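Local structure of esterase family protein (Staphylococcus aureus, 7L0A) at residues B[25-30]-B[108-113]; B[51-56]-B[101-106]; B[62-67]-B[80-85]. The protein probably hydrolyses S-formylglutathione to formate and glutathione, acting as a serine esterase of the esterase D family with an alpha/beta-hydrolase fold. All coordinates share one frame; numbering follows the deposited sequence.

Contact 1: residues B[25-30]-B[108-113]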
# COMPACT_ATOMS: atom_id res chain seq x y z
N GLN B 25 4.43 0.33 -12.17
CA GLN B 25 4.71 1.63 -11.59
C GLN B 25 4.79 1.47 -10.08
O GLN B 25 4.07 0.66 -9.50
CB GLN B 25 3.65 2.67 -11.91
CG GLN B 25 3.60 3.08 -13.36
CD GLN B 25 4.86 3.78 -13.82
OE1 GLN B 25 5.24 4.81 -13.29
NE2 GLN B 25 5.51 3.21 -14.83
N ASN B 26 5.66 2.27 -9.47
CA ASN B 26 5.78 2.31 -8.02
C ASN B 26 5.10 3.55 -7.45
O ASN B 26 5.16 4.63 -8.05
CB ASN B 26 7.24 2.30 -7.57
CG ASN B 26 7.92 1.00 -7.84
OD1 ASN B 26 7.38 -0.04 -7.52
ND2 ASN B 26 9.11 1.04 -8.41
N LEU B 27 4.48 3.38 -6.29
CA LEU B 27 3.85 4.44 -5.54
C LEU B 27 4.38 4.40 -4.11
O LEU B 27 4.59 3.33 -3.54
CB LEU B 27 2.31 4.33 -5.43
CG LEU B 27 1.46 4.04 -6.62
CD1 LEU B 27 0.01 3.84 -6.14
CD2 LEU B 27 1.51 5.20 -7.63
N THR B 28 4.54 5.56 -3.50
CA THR B 28 4.73 5.69 -2.05
C THR B 28 3.46 6.32 -1.48
O THR B 28 2.97 7.33 -1.99
CB THR B 28 5.95 6.53 -1.69
OG1 THR B 28 7.11 5.97 -2.31
CG2 THR B 28 6.15 6.59 -0.15
N VAL B 29 2.94 5.74 -0.40
CA VAL B 29 1.76 6.24 0.30
C VAL B 29 2.12 6.31 1.78
O VAL B 29 2.60 5.33 2.35
CB VAL B 29 0.54 5.32 0.08
CG1 VAL B 29 -0.62 5.77 0.92
CG2 VAL B 29 0.15 5.31 -1.43
N ILE B 30 1.91 7.47 2.39
CA ILE B 30 2.03 7.57 3.85
C ILE B 30 0.62 7.85 4.37
O ILE B 30 -0.06 8.80 3.92
CB ILE B 30 3.05 8.62 4.30
CG1 ILE B 30 2.77 9.98 3.73
CG2 ILE B 30 4.49 8.11 4.00
CD1 ILE B 30 3.82 11.03 4.15
N ASP B 108 -7.67 7.67 -8.59
CA ASP B 108 -8.83 6.80 -8.49
C ASP B 108 -8.47 5.53 -7.72
O ASP B 108 -9.22 5.11 -6.82
CB ASP B 108 -9.36 6.47 -9.88
CG ASP B 108 -10.13 7.63 -10.51
OD1 ASP B 108 -10.42 8.63 -9.83
OD2 ASP B 108 -10.43 7.51 -11.72
N TYR B 109 -7.33 4.91 -8.05
CA TYR B 109 -6.93 3.64 -7.44
C TYR B 109 -6.74 3.79 -5.92
O TYR B 109 -7.28 3.00 -5.13
CB TYR B 109 -5.65 3.16 -8.12
CG TYR B 109 -5.03 1.85 -7.67
CD1 TYR B 109 -5.80 0.71 -7.47
CD2 TYR B 109 -3.66 1.76 -7.50
CE1 TYR B 109 -5.23 -0.48 -7.07
CE2 TYR B 109 -3.08 0.58 -7.10
CZ TYR B 109 -3.87 -0.54 -6.91
OH TYR B 109 -3.27 -1.73 -6.52
N VAL B 110 -6.00 4.81 -5.50
CA VAL B 110 -5.72 4.90 -4.07
C VAL B 110 -6.96 5.29 -3.29
O VAL B 110 -7.11 4.92 -2.12
CB VAL B 110 -4.55 5.85 -3.76
CG1 VAL B 110 -3.27 5.32 -4.44
CG2 VAL B 110 -4.82 7.30 -4.13
N HIS B 111 -7.88 6.06 -3.90
CA HIS B 111 -9.12 6.39 -3.21
C HIS B 111 -10.08 5.20 -3.17
O HIS B 111 -10.90 5.13 -2.25
CB HIS B 111 -9.82 7.59 -3.82
CG HIS B 111 -9.15 8.90 -3.49
ND1 HIS B 111 -8.03 9.35 -4.15
CD2 HIS B 111 -9.47 9.86 -2.60
CE1 HIS B 111 -7.68 10.54 -3.67
NE2 HIS B 111 -8.55 10.87 -2.73
N GLN B 112 -9.96 4.24 -4.08
CA GLN B 112 -10.74 3.02 -3.96
C GLN B 112 -10.20 2.09 -2.89
O GLN B 112 -10.97 1.51 -2.11
CB GLN B 112 -10.83 2.27 -5.29
CG GLN B 112 -11.60 2.98 -6.39
CD GLN B 112 -13.07 3.16 -6.09
OE1 GLN B 112 -13.83 2.19 -6.10
NE2 GLN B 112 -13.49 4.39 -5.83
N ILE B 113 -8.87 1.87 -2.88
CA ILE B 113 -8.31 0.82 -2.03
C ILE B 113 -7.86 1.28 -0.65
O ILE B 113 -7.58 0.43 0.21
CB ILE B 113 -7.12 0.06 -2.65
CG1 ILE B 113 -5.90 0.93 -2.92
CG2 ILE B 113 -7.53 -0.64 -3.93
CD1 ILE B 113 -4.61 0.11 -3.17

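Contact 2: residues B[51-56]-B[101-106]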
# COMPACT_ATOMS: atom_id res chain seq x y z
N MET B 51 -2.03 14.68 -3.20
CA MET B 51 -1.30 14.13 -4.33
C MET B 51 -0.05 14.98 -4.57
O MET B 51 -0.16 16.19 -4.80
CB MET B 51 -2.19 14.14 -5.57
CG MET B 51 -1.49 13.62 -6.84
SD MET B 51 -1.12 11.85 -6.86
CE MET B 51 -2.78 11.18 -7.07
N LEU B 52 1.13 14.36 -4.50
CA LEU B 52 2.40 15.08 -4.59
C LEU B 52 3.21 14.61 -5.78
O LEU B 52 3.44 13.42 -5.96
CB LEU B 52 3.18 14.92 -3.27
CG LEU B 52 4.51 15.67 -3.22
CD1 LEU B 52 4.40 17.16 -3.44
CD2 LEU B 52 5.18 15.38 -1.88
N LEU B 53 3.60 15.57 -6.63
CA LEU B 53 4.15 15.27 -7.95
C LEU B 53 5.59 15.73 -8.06
O LEU B 53 5.88 16.93 -7.98
CB LEU B 53 3.30 15.94 -9.04
CG LEU B 53 1.82 15.56 -9.00
CD1 LEU B 53 1.05 16.41 -10.00
CD2 LEU B 53 1.69 14.08 -9.27
N HIS B 54 6.50 14.78 -8.28
CA HIS B 54 7.92 15.10 -8.34
C HIS B 54 8.34 15.55 -9.76
O HIS B 54 7.59 15.40 -10.73
CB HIS B 54 8.75 13.90 -7.87
CG HIS B 54 8.69 12.71 -8.78
ND1 HIS B 54 9.34 12.67 -9.99
CD2 HIS B 54 8.07 11.51 -8.66
CE1 HIS B 54 9.13 11.51 -10.58
NE2 HIS B 54 8.39 10.77 -9.77
N GLY B 55 9.54 16.10 -9.86
CA GLY B 55 10.11 16.54 -11.12
C GLY B 55 11.03 15.52 -11.77
O GLY B 55 11.07 14.35 -11.40
N LEU B 56 11.78 15.96 -12.78
CA LEU B 56 12.39 15.00 -13.71
C LEU B 56 13.66 14.35 -13.20
O LEU B 56 14.23 13.50 -13.92
CB LEU B 56 12.71 15.67 -15.05
CG LEU B 56 11.48 15.99 -15.86
CD1 LEU B 56 11.92 16.87 -17.05
CD2 LEU B 56 10.74 14.80 -16.39
N ASP B 101 -3.63 11.21 -17.74
CA ASP B 101 -4.50 10.08 -17.46
C ASP B 101 -3.94 9.23 -16.33
O ASP B 101 -4.70 8.67 -15.52
CB ASP B 101 -4.65 9.25 -18.72
CG ASP B 101 -4.97 10.14 -19.94
OD1 ASP B 101 -6.15 10.54 -20.05
OD2 ASP B 101 -4.04 10.47 -20.72
N TYR B 102 -2.62 9.10 -16.29
CA TYR B 102 -1.96 8.28 -15.29
C TYR B 102 -2.14 8.85 -13.89
O TYR B 102 -2.46 8.10 -12.95
CB TYR B 102 -0.48 8.13 -15.64
CG TYR B 102 0.38 7.56 -14.55
CD1 TYR B 102 0.15 6.30 -14.02
CD2 TYR B 102 1.40 8.33 -13.99
CE1 TYR B 102 0.97 5.80 -13.00
CE2 TYR B 102 2.20 7.84 -12.97
CZ TYR B 102 1.96 6.59 -12.49
OH TYR B 102 2.77 6.09 -11.47
N ILE B 103 -1.93 10.15 -13.71
CA ILE B 103 -2.11 10.72 -12.39
C ILE B 103 -3.57 10.57 -11.94
O ILE B 103 -3.84 10.29 -10.76
CB ILE B 103 -1.65 12.19 -12.34
CG1 ILE B 103 -0.15 12.31 -12.58
CG2 ILE B 103 -1.94 12.79 -10.95
CD1 ILE B 103 0.69 11.49 -11.64
N LEU B 104 -4.52 10.66 -12.87
CA LEU B 104 -5.92 10.48 -12.49
C LEU B 104 -6.21 9.02 -12.15
O LEU B 104 -7.04 8.74 -11.29
CB LEU B 104 -6.83 11.00 -13.59
CG LEU B 104 -6.77 12.52 -13.71
CD1 LEU B 104 -7.61 12.96 -14.90
CD2 LEU B 104 -7.26 13.24 -12.47
N GLU B 105 -5.52 8.09 -12.81
CA GLU B 105 -5.62 6.68 -12.43
C GLU B 105 -5.10 6.47 -11.02
O GLU B 105 -5.73 5.76 -10.22
CB GLU B 105 -4.83 5.82 -13.42
CG GLU B 105 -4.61 4.39 -12.91
CD GLU B 105 -3.65 3.60 -13.76
OE1 GLU B 105 -2.54 3.35 -13.30
OE2 GLU B 105 -3.99 3.32 -14.95
N VAL B 106 -3.93 7.04 -10.69
CA VAL B 106 -3.40 6.89 -9.34
C VAL B 106 -4.41 7.41 -8.33
O VAL B 106 -4.70 6.76 -7.31
CB VAL B 106 -2.04 7.59 -9.19
CG1 VAL B 106 -1.59 7.56 -7.75
CG2 VAL B 106 -0.99 6.93 -10.08

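Contact 3: residues B[62-67]-B[80-85]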
# COMPACT_ATOMS: atom_id res chain seq x y z
N THR B 62 11.99 10.18 -3.69
CA THR B 62 12.92 11.29 -3.49
C THR B 62 12.41 12.26 -2.44
O THR B 62 13.20 12.79 -1.66
CB THR B 62 13.17 12.00 -4.82
OG1 THR B 62 13.46 11.02 -5.83
CG2 THR B 62 14.29 12.97 -4.67
N TYR B 63 11.11 12.57 -2.44
CA TYR B 63 10.60 13.47 -1.41
C TYR B 63 10.82 12.87 -0.03
O TYR B 63 11.21 13.58 0.90
CB TYR B 63 9.11 13.78 -1.62
CG TYR B 63 8.84 15.15 -2.21
CD1 TYR B 63 8.94 16.29 -1.43
CD2 TYR B 63 8.51 15.29 -3.54
CE1 TYR B 63 8.69 17.56 -1.97
CE2 TYR B 63 8.24 16.54 -4.07
CZ TYR B 63 8.36 17.66 -3.28
OH TYR B 63 8.15 18.93 -3.80
N MET B 64 10.61 11.54 0.11
CA MET B 64 10.86 10.90 1.39
C MET B 64 12.30 11.08 1.83
O MET B 64 12.57 11.34 3.01
CB MET B 64 10.53 9.41 1.32
CG MET B 64 9.07 9.13 1.08
SD MET B 64 7.95 9.71 2.39
CE MET B 64 8.59 8.92 3.85
N ARG B 65 13.25 10.91 0.91
CA ARG B 65 14.66 10.92 1.24
C ARG B 65 15.20 12.33 1.45
O ARG B 65 15.98 12.56 2.39
CB ARG B 65 15.45 10.20 0.16
CG ARG B 65 15.19 8.71 0.11
CD ARG B 65 15.40 8.15 -1.27
NE ARG B 65 16.74 8.34 -1.76
CZ ARG B 65 17.11 8.05 -3.00
NH1 ARG B 65 16.21 7.58 -3.87
NH2 ARG B 65 18.34 8.29 -3.38
N TYR B 66 14.81 13.28 0.60
CA TYR B 66 15.45 14.59 0.57
C TYR B 66 14.68 15.67 1.32
O TYR B 66 15.12 16.83 1.32
CB TYR B 66 15.70 14.99 -0.92
CG TYR B 66 16.92 14.25 -1.44
CD1 TYR B 66 16.85 12.92 -1.80
CD2 TYR B 66 18.17 14.83 -1.41
CE1 TYR B 66 17.98 12.20 -2.14
CE2 TYR B 66 19.31 14.13 -1.78
CZ TYR B 66 19.21 12.81 -2.13
OH TYR B 66 20.35 12.07 -2.43
N THR B 67 13.55 15.32 1.93
CA THR B 67 12.79 16.24 2.78
C THR B 67 12.36 15.48 4.02
O THR B 67 12.53 14.26 4.11
CB THR B 67 11.55 16.83 2.08
OG1 THR B 67 10.50 15.87 2.08
CG2 THR B 67 11.84 17.27 0.67
N VAL B 80 -0.43 11.26 2.20
CA VAL B 80 0.26 11.76 1.01
C VAL B 80 0.52 10.62 0.02
O VAL B 80 0.99 9.54 0.39
CB VAL B 80 1.59 12.47 1.37
CG1 VAL B 80 2.17 13.15 0.12
CG2 VAL B 80 1.36 13.52 2.43
N ILE B 81 0.20 10.89 -1.26
CA ILE B 81 0.37 9.94 -2.36
C ILE B 81 1.49 10.49 -3.23
O ILE B 81 1.39 11.61 -3.75
CB ILE B 81 -0.93 9.81 -3.18
CG1 ILE B 81 -2.15 9.77 -2.28
CG2 ILE B 81 -0.84 8.64 -4.16
CD1 ILE B 81 -2.19 8.55 -1.34
N MET B 82 2.54 9.70 -3.43
CA MET B 82 3.69 10.10 -4.23
C MET B 82 3.89 9.08 -5.34
O MET B 82 4.61 8.09 -5.15
CB MET B 82 4.93 10.22 -3.31
CG MET B 82 4.88 11.46 -2.40
SD MET B 82 5.86 11.38 -0.87
CE MET B 82 4.86 10.27 0.09
N PRO B 83 3.33 9.30 -6.52
CA PRO B 83 3.54 8.35 -7.61
C PRO B 83 4.86 8.56 -8.31
O PRO B 83 5.36 9.68 -8.44
CB PRO B 83 2.39 8.66 -8.58
CG PRO B 83 2.08 10.10 -8.34
CD PRO B 83 2.32 10.32 -6.84
N ASN B 84 5.40 7.46 -8.83
CA ASN B 84 6.50 7.57 -9.78
C ASN B 84 5.98 8.11 -11.11
O ASN B 84 4.94 7.68 -11.61
CB ASN B 84 7.15 6.23 -10.04
CG ASN B 84 8.27 6.32 -11.04
OD1 ASN B 84 9.34 6.86 -10.75
ND2 ASN B 84 8.02 5.84 -12.26
N VAL B 85 6.73 9.04 -11.69
CA VAL B 85 6.40 9.59 -13.00
C VAL B 85 7.57 9.35 -13.95
O VAL B 85 8.70 9.81 -13.69
CB VAL B 85 6.04 11.09 -12.91
CG1 VAL B 85 5.71 11.63 -14.28
CG2 VAL B 85 4.94 11.30 -11.92

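Contact 1: residues B[25-30]-B[108-113]
Leu-27, on strand 24-32, meets Val-110 and Tyr-109 at the C-terminal end of helix 99-113, and a single methyl group makes the close approaches from the strand side. Leu-27 is extended along its CD1 branch, with CD1 anti to CA (chi2 173°), which carries that methyl to the far end of the chain, where it comes to 4.0 Å from CG1 of Val-110. The two side chains cross obliquely, branch against branch. In Val-110, CG1 is anti to the carbonyl carbon, beside the backbone N (chi1 -62°), and from there it faces the leucine, while CG2 points off the line. The same CD1 of Leu-27 lies 4.4 Å from CD2 of Tyr-109 and approaches the ring obliquely.

Within the helix, CD1 of Ile-113 sits 3.8 Å above the plane of the Tyr-109 ring, displaced toward its rim, so a neighbour one turn on packs against one face of the phenol ring. The ring also meets that of Tyr-16 and stacks with Phe-38 of the second subunit, which places this end of the helix at the dimer interface. The other leucine branch is occupied too: Leu-27 packs on Tyr-102 and Val-106, further back along the same helix, and on Pro-83 of the adjacent strand. Val-29, on the same face of the strand, only borders the contact, with CG2 4.6 Å from CG1 of Val-110.

As a worked case of helix-on-sheet packing, the contact is small and entirely apolar between side chains. It joins strand 24-32, next to the outermost strand 9-17, to the helix by dispersion and burial of methyl groups. With no polar pair across it to fix a register, its specificity probably rests on shape.

Contact 2: residues B[51-56]-B[101-106]
Met-51 and Leu-53 on strand 49-53 pack against Ile-103 and Val-106 of helix 99-113, a strand-on-helix layer of the alpha/beta-hydrolase fold. The helix belongs to the beta-alpha-beta crossover that leads from strand 79-83 to strand 123-128, and it passes over strand 49-53, which lies between those two. Its short segment runs roughly antiparallel to the strand, at 146° between the N-to-C directions, with the axes 10.7 Å apart.

The first shell has two halves. In one, Met-51 leaves the strand with CG anti to the backbone N, then bends at both following torsions, so that CE curls along the helix surface to 3.9 Å from CG1 of Val-106. That methyl also rests beside the backbone O of Ile-103, and further back along the methionine CG lies 4.2 Å from CG2 of Ile-103. In the other half, CD2 of Leu-53 presses on CD1 of Ile-103 at 3.7 Å. Ile-103 therefore serves both strand residues, one with each branch.

Outside this shell, Phe-138 packs on Ile-103 and Thr-135 on Leu-53, both from helix 130-141, while Pro-83 touches Met-51 and Ile-103. Backbone bonds from Leu-53 to Ala-126 and His-128 tie it to the strand leading into the probable nucleophile elbow at Ser-129.

Just past the strand, His-54 is bonded at both ring nitrogens: NE2 to the backbone N of Val-85, and ND1 to O of Gly-55, to which it donates at 2.8 Å with an angle of 162°, the acceptor lying in the imidazole plane and offering an in-plane carbonyl lone pair.

Contact 3: residues B[62-67]-B[80-85]
Apolar sulfur packing joins Met-82 on strand 79-83, the third strand across the sheet, to Tyr-63 and Met-64 on the short helix 62-66, on the sheet face turned from helix 99-113. Met-82 works with its last two atoms. Its SD lies 4.1 Å from CB of Tyr-63, and its CE reaches 3.9 Å from SD of Met-64. The bend at chi3 (-74°) turns the terminal methyl aside from the direction of the chain and onto the second methionine, and the two thioether chains cross at about a right angle.

Tyr-63 gives the contact only the root of its side chain. Its ring then swings away from Met-82, with chi1 at -103°, clear of the usual staggered positions. The polar end of the ring is bonded away from Met-82: OH is hydrogen-bonded to ND1 of His-128, the residue before the predicted nucleophile Ser-129, and Tyr-244 meets the ring edge-to-face. The helix end close by is held by Thr-67, whose OG1 donates to O of Tyr-63 at 2.7 Å, tilted 32° from the carbonyl plane. The backbone N of Thr-67 adds a weak bond to the same oxygen. OG1 of Thr-67 also lies in plane at the edge of the Tyr-63 ring.

Around this arrangement, helix 69-75 packs on Met-64 through Ile-69 and Glu-70, and helix 244-259 sends Trp-247 against Tyr-63. In the sheet, strand 79-83 is flanked by strand 24-32, bonded at Thr-28 to the backbone of Met-82, and by strand 49-53, bonded to Ile-81.

Overall arrangement
The three contacts lie on the two faces of one sheet. Contacts 1 and 2 share helix 99-113, their centres about 10 Å apart, and meet where Leu-27 CD2 lies 3.9 Å from Val-106 CG1. Contact 3 occupies the other face, its centre about 11 Å from that of contact 2 and about 12 Å from that of contact 1. Tyr-102 OH reaches Asn-84 O at 2.7 Å, a probable hydrogen bond. Contact 1 stands apart from the predicted charge relay, whereas the side chains of Leu-53 and Tyr-63 lie about 9 Å and 8 Å from that of Ser-129, and about 10 Å and 7 Å from a bound magnesium ion.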